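PDB 1FMJ: retinol dehydratase from Spodoptera frugiperda, which converts retinol to anhydroretinol, a dehydration carried out on a sulfotransferase-type fold. Local coordinates for residues Gly29-Thr33 / Glu119-Ile123; His196-Tyr202 / Leu304-Phe310. One frame throughout, in Å; residues are numbered along the deposited sequence.

In the fold
From the N terminus, the chain leaves helix 18-24 and runs through residues 29-33 before entering strand 35-38. Contact 1 joins this connection to the loop 119-123 and so closes a loop of 85 intervening residues, which holds parallel strands 66-70 and 104-105. Contact 2 begins only after that loop has closed: the end of helix 187-200 meets residues 304-310, enclosing a further 101 residues with strand 243-247 among them. The two loops therefore follow in series, neither nested nor crossed. In space they adjoin, Ile123 packing on Tyr202 and Phe31 reaching its carbonyl. Both line one retinol pocket, contact 1 at the ionone ring and contact 2 along the polyene chain.

Contact 1: Gly29-Thr33 / Glu119-Ile123; sequences GAFPT and EYNDI. With CA (calcium ion), chain F; RTL (retinol), chain H.
Tyr120 reaches across to Pro32 and Thr33, its whole length in use. With CG anti to the carbonyl carbon (chi1 -64°), the side chain leaves the loop between the proline and retinol. CB and CG run beside C3 of the ionone ring, and CD2 is pinched between that atom, at 3.5 Å, and Pro32 CG. Further out, CE2 lies 3.4 Å from Pro32 CB, which sits over one face of the phenol, 26° off the ring normal, a CH-pi contact suited to the flat, rigid flank that a proline ring offers an aromatic face. At the tip, Tyr120 OH donates to Thr33 OG1 (2.7 Å), which approaches at the edge of the ring. A tyrosine and a threonine suit these places because each hydroxyl can both give and take: the phenol oxygen also pairs with Asp113 N and the threonine oxygen with Ile111 O, so both buried groups are satisfied.

Phe31 meets the tyrosine in an offset edge-to-face pair, the Tyr120 edge turned to the Phe31 face, planes at 64°. At its own edge Phe31 CE1 touches Ile123 CD1 (4.0 Å) and retinol C2 (3.9 Å). The branched isoleucine also sends CG2 to Pro32 CD (3.8 Å). On the outer side of the turn, calcium is bound by Asn121 OD1 (2.4 Å), Asp122 OD1 and the Glu118 carbonyl.

The contact lays the connection from helix 18-24 to strand 35-38 against the loop between strand 104-105 and helix 132-142, whose Tyr135 also packs on Tyr120.

Contact 2: His196-Tyr202 / Leu304-Phe310; sequences HHARLLY and LADGEHF. With RTL (retinol), chain H.
With CG anti to the carbonyl carbon (chi1 -77°) and a bend at chi2 (-73°), the Glu308 chain turns its carboxylate beside the ring of His196 on the helix. There His196 ND1 donates to Glu308 OE2 over 2.7 Å in a nearly straight bond (160°), arriving on the syn side of the carboxylate and close to the imidazole plane. Arg199 CB also touches Glu308 OE2, at 3.3 Å, while its guanidinium turns off to Ser208 O.

Beneath the carboxylate, Leu200 fills the space inside the bend of the loop. Its CD1 meets Leu304 CD2 at 3.9 Å, the two leucines lying side by side and pointing the same way, and it also packs on Glu308 CB. The Leu200 carbonyl accepts Ala305 N (2.9 Å), tying the loop to the last turn of the helix. That helix ends in a Schellman motif with Tyr202, at positive phi, as its C' residue. The tyrosine ring lies under Ala305, whose small CB sits over one face. Two waters carry the phenol into the loop: Asp306 N gives to one, which gives to Tyr202 OH, which gives to the other, which gives to Leu304 O. Gly307 takes the positive-phi position of the type II turn from Ala305 to Glu308, where a side chain would strike the preceding carbonyl.

On the pocket side, His197 NE2 lies 3.0 Å from retinol C14 and Phe310 CE1 3.6 Å from C20, so the joint fixes two pocket walls together. Since His196 NE2 pairs with Tyr322 OH, both ring nitrogens are engaged and the imidazole cannot readily flip; the neighbouring carboxylate would probably favour a proton on ND1 and stabilise any positive charge on the ring.

Contact 1: Gly29-Thr33 / Glu119-Ile123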
# COMPACT_ATOMS: atom_id res chain seq x y z
N GLY A 29 3.69 11.59 -16.35
CA GLY A 29 3.71 11.37 -17.79
C GLY A 29 4.77 10.43 -18.33
O GLY A 29 4.49 9.58 -19.17
N ALA A 30 6.00 10.59 -17.85
CA ALA A 30 7.10 9.75 -18.30
C ALA A 30 6.85 8.26 -18.04
O ALA A 30 7.25 7.41 -18.84
CB ALA A 30 8.39 10.19 -17.63
N PHE A 31 6.19 7.94 -16.93
CA PHE A 31 5.94 6.54 -16.63
C PHE A 31 4.98 5.95 -17.65
O PHE A 31 3.99 6.57 -18.01
CB PHE A 31 5.35 6.38 -15.23
CG PHE A 31 5.35 4.97 -14.75
CD1 PHE A 31 6.56 4.28 -14.57
CD2 PHE A 31 4.16 4.30 -14.49
CE1 PHE A 31 6.57 2.95 -14.15
CE2 PHE A 31 4.16 2.97 -14.07
CZ PHE A 31 5.37 2.30 -13.90
N PRO A 32 5.27 4.73 -18.13
CA PRO A 32 4.45 4.03 -19.13
C PRO A 32 2.99 3.71 -18.81
O PRO A 32 2.11 3.97 -19.62
CB PRO A 32 5.26 2.77 -19.43
CG PRO A 32 6.68 3.23 -19.20
CD PRO A 32 6.53 4.00 -17.91
N THR A 33 2.73 3.12 -17.65
CA THR A 33 1.36 2.75 -17.29
C THR A 33 0.47 3.97 -17.06
O THR A 33 0.87 4.92 -16.38
CB THR A 33 1.34 1.87 -16.02
OG1 THR A 33 2.37 0.88 -16.11
CG2 THR A 33 0.00 1.18 -15.89
N GLU A 119 8.94 0.07 -23.03
CA GLU A 119 8.97 1.43 -22.49
C GLU A 119 9.44 1.61 -21.04
O GLU A 119 9.84 2.72 -20.66
CB GLU A 119 7.58 2.04 -22.62
CG GLU A 119 7.07 2.07 -24.05
CD GLU A 119 5.62 2.46 -24.13
OE1 GLU A 119 5.23 3.44 -23.45
OE2 GLU A 119 4.86 1.79 -24.86
N TYR A 120 9.42 0.55 -20.25
CA TYR A 120 9.79 0.69 -18.84
C TYR A 120 11.25 0.89 -18.47
O TYR A 120 11.54 1.62 -17.51
CB TYR A 120 9.23 -0.48 -18.05
CG TYR A 120 7.73 -0.50 -18.04
CD1 TYR A 120 7.02 -1.33 -18.90
CD2 TYR A 120 7.01 0.33 -17.18
CE1 TYR A 120 5.63 -1.35 -18.90
CE2 TYR A 120 5.63 0.32 -17.17
CZ TYR A 120 4.94 -0.52 -18.03
OH TYR A 120 3.57 -0.55 -18.00
N ASN A 121 12.17 0.24 -19.17
CA ASN A 121 13.57 0.40 -18.83
C ASN A 121 14.08 1.78 -19.21
O ASN A 121 15.14 2.21 -18.76
CB ASN A 121 14.41 -0.68 -19.50
CG ASN A 121 13.93 -1.00 -20.89
OD1 ASN A 121 14.07 -0.19 -21.81
ND2 ASN A 121 13.35 -2.19 -21.06
N ASP A 122 13.31 2.47 -20.04
CA ASP A 122 13.67 3.80 -20.50
C ASP A 122 13.50 4.86 -19.40
O ASP A 122 13.93 6.00 -19.56
CB ASP A 122 12.82 4.17 -21.72
CG ASP A 122 12.95 3.16 -22.85
OD1 ASP A 122 13.88 2.31 -22.80
OD2 ASP A 122 12.14 3.21 -23.80
N ILE A 123 12.87 4.48 -18.30
CA ILE A 123 12.66 5.41 -17.20
C ILE A 123 13.88 5.39 -16.28
O ILE A 123 13.96 6.16 -15.32
CB ILE A 123 11.41 5.03 -16.37
CG1 ILE A 123 11.66 3.73 -15.60
CG2 ILE A 123 10.19 4.90 -17.28
CD1 ILE A 123 10.45 3.21 -14.85
CA CA F . 13.48 0.05 -24.15
C1 RTL H . 8.67 -0.80 -12.09
C2 RTL H . 8.40 -0.47 -13.60
C3 RTL H . 7.84 -1.66 -14.37
C4 RTL H . 7.52 -3.11 -14.01
C5 RTL H . 7.86 -3.24 -12.52
C6 RTL H . 8.35 -2.27 -11.63
C7 RTL H . 8.62 -2.55 -10.20
C8 RTL H . 7.66 -2.53 -9.22
C9 RTL H . 7.91 -2.81 -7.80
C10 RTL H . 6.83 -2.75 -6.94
C11 RTL H . 6.77 -2.97 -5.48
C12 RTL H . 6.06 -1.97 -4.85
C13 RTL H . 5.68 -1.66 -3.45
C14 RTL H . 4.98 -0.65 -2.86
C15 RTL H . 3.54 -0.82 -2.63
O1 RTL H . 3.28 -1.40 -1.43
C16 RTL H . 7.78 0.27 -11.43
C17 RTL H . 10.14 -0.38 -11.91
C18 RTL H . 7.60 -4.68 -12.07
C19 RTL H . 9.34 -3.14 -7.33
C20 RTL H . 6.26 -2.79 -2.58

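Contact 2: His196-Tyr202 / Leu304-Phe310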
# COMPACT_ATOMS: atom_id res chain seq x y z
N HIS A 196 8.17 10.16 -1.99
CA HIS A 196 9.46 9.48 -1.98
C HIS A 196 9.43 8.10 -2.59
O HIS A 196 10.39 7.67 -3.23
CB HIS A 196 10.00 9.38 -0.56
CG HIS A 196 10.63 10.65 -0.08
ND1 HIS A 196 11.86 11.08 -0.52
CD2 HIS A 196 10.19 11.58 0.80
CE1 HIS A 196 12.15 12.23 0.06
NE2 HIS A 196 11.16 12.55 0.87
N HIS A 197 8.33 7.39 -2.35
CA HIS A 197 8.16 6.06 -2.88
C HIS A 197 8.03 6.12 -4.40
O HIS A 197 8.50 5.21 -5.10
CB HIS A 197 6.91 5.43 -2.27
CG HIS A 197 6.57 4.08 -2.83
ND1 HIS A 197 5.69 3.92 -3.88
CD2 HIS A 197 6.98 2.84 -2.49
CE1 HIS A 197 5.57 2.63 -4.16
NE2 HIS A 197 6.35 1.96 -3.33
N ALA A 198 7.42 7.19 -4.92
CA ALA A 198 7.27 7.34 -6.36
C ALA A 198 8.65 7.61 -6.94
O ALA A 198 8.97 7.16 -8.05
CB ALA A 198 6.31 8.48 -6.69
N ARG A 199 9.47 8.33 -6.20
CA ARG A 199 10.84 8.62 -6.63
C ARG A 199 11.64 7.32 -6.66
O ARG A 199 12.41 7.07 -7.58
CB ARG A 199 11.50 9.61 -5.67
CG ARG A 199 11.13 11.08 -5.88
CD ARG A 199 12.32 11.85 -6.46
NE ARG A 199 12.08 13.29 -6.52
CZ ARG A 199 11.39 13.91 -7.48
NH1 ARG A 199 10.87 13.23 -8.48
NH2 ARG A 199 11.22 15.22 -7.41
N LEU A 200 11.44 6.49 -5.64
CA LEU A 200 12.13 5.21 -5.52
C LEU A 200 12.01 4.32 -6.76
O LEU A 200 12.99 3.73 -7.21
CB LEU A 200 11.61 4.44 -4.30
CG LEU A 200 12.10 3.01 -4.06
CD1 LEU A 200 13.52 3.03 -3.50
CD2 LEU A 200 11.18 2.30 -3.07
N LEU A 201 10.80 4.22 -7.30
CA LEU A 201 10.54 3.37 -8.45
C LEU A 201 10.52 4.10 -9.79
O LEU A 201 10.06 3.54 -10.79
CB LEU A 201 9.21 2.63 -8.25
CG LEU A 201 9.13 1.92 -6.89
CD1 LEU A 201 7.76 1.24 -6.70
CD2 LEU A 201 10.26 0.91 -6.79
N TYR A 202 11.03 5.33 -9.80
CA TYR A 202 11.09 6.13 -11.01
C TYR A 202 9.70 6.40 -11.59
O TYR A 202 9.55 6.48 -12.81
CB TYR A 202 11.94 5.43 -12.08
CG TYR A 202 13.40 5.26 -11.70
CD1 TYR A 202 13.90 4.02 -11.29
CD2 TYR A 202 14.27 6.35 -11.72
CE1 TYR A 202 15.24 3.88 -10.90
CE2 TYR A 202 15.60 6.21 -11.34
CZ TYR A 202 16.08 4.98 -10.93
OH TYR A 202 17.38 4.87 -10.53
N LEU A 304 15.78 0.57 -8.49
CA LEU A 304 15.55 1.47 -7.36
C LEU A 304 16.42 2.70 -7.57
O LEU A 304 17.58 2.57 -7.94
CB LEU A 304 15.93 0.81 -6.04
CG LEU A 304 15.20 -0.46 -5.59
CD1 LEU A 304 15.64 -0.78 -4.18
CD2 LEU A 304 13.70 -0.27 -5.66
N ALA A 305 15.87 3.88 -7.33
CA ALA A 305 16.61 5.12 -7.50
C ALA A 305 17.60 5.35 -6.36
O ALA A 305 17.30 5.04 -5.20
CB ALA A 305 15.64 6.29 -7.58
N ASP A 306 18.77 5.90 -6.69
CA ASP A 306 19.77 6.20 -5.67
C ASP A 306 19.18 7.23 -4.71
O ASP A 306 18.44 8.11 -5.13
CB ASP A 306 21.04 6.82 -6.28
CG ASP A 306 21.70 5.95 -7.32
OD1 ASP A 306 21.67 4.70 -7.19
OD2 ASP A 306 22.28 6.51 -8.27
N GLY A 307 19.51 7.12 -3.43
CA GLY A 307 19.00 8.08 -2.47
C GLY A 307 17.56 7.89 -2.03
O GLY A 307 16.96 8.80 -1.46
N GLU A 308 17.00 6.72 -2.29
CA GLU A 308 15.63 6.42 -1.90
C GLU A 308 15.59 5.01 -1.36
O GLU A 308 16.28 4.12 -1.85
CB GLU A 308 14.67 6.56 -3.08
CG GLU A 308 14.34 8.00 -3.42
CD GLU A 308 13.40 8.64 -2.40
OE1 GLU A 308 13.13 8.03 -1.34
OE2 GLU A 308 12.93 9.75 -2.67
N HIS A 309 14.77 4.80 -0.34
CA HIS A 309 14.64 3.50 0.30
C HIS A 309 13.18 3.19 0.61
O HIS A 309 12.39 4.10 0.84
CB HIS A 309 15.47 3.51 1.59
CG HIS A 309 16.93 3.76 1.37
ND1 HIS A 309 17.80 2.77 0.96
CD2 HIS A 309 17.65 4.90 1.43
CE1 HIS A 309 19.00 3.29 0.78
NE2 HIS A 309 18.94 4.58 1.05
N PHE A 310 12.85 1.91 0.62
CA PHE A 310 11.49 1.45 0.92
C PHE A 310 11.15 1.77 2.37
O PHE A 310 10.04 2.20 2.67
CB PHE A 310 11.39 -0.06 0.67
CG PHE A 310 9.99 -0.57 0.73
CD1 PHE A 310 9.04 -0.14 -0.19
CD2 PHE A 310 9.60 -1.46 1.73
CE1 PHE A 310 7.72 -0.59 -0.11
CE2 PHE A 310 8.29 -1.91 1.82
CZ PHE A 310 7.35 -1.47 0.90
C1 RTL H . 8.67 -0.80 -12.09
C2 RTL H . 8.40 -0.47 -13.60
C3 RTL H . 7.84 -1.66 -14.37
C4 RTL H . 7.52 -3.11 -14.01
C5 RTL H . 7.86 -3.24 -12.52
C6 RTL H . 8.35 -2.27 -11.63
C7 RTL H . 8.62 -2.55 -10.20
C8 RTL H . 7.66 -2.53 -9.22
C9 RTL H . 7.91 -2.81 -7.80
C10 RTL H . 6.83 -2.75 -6.94
C11 RTL H . 6.77 -2.97 -5.48
C12 RTL H . 6.06 -1.97 -4.85
C13 RTL H . 5.68 -1.66 -3.45
C14 RTL H . 4.98 -0.65 -2.86
C15 RTL H . 3.54 -0.82 -2.63
O1 RTL H . 3.28 -1.40 -1.43
C16 RTL H . 7.78 0.27 -11.43
C17 RTL H . 10.14 -0.38 -11.91
C18 RTL H . 7.60 -4.68 -12.07
C19 RTL H . 9.34 -3.14 -7.33
C20 RTL H . 6.26 -2.79 -2.58
O HOH W 1 18.38 2.47 -10.82
O HOH W 2 19.06 6.80 -9.46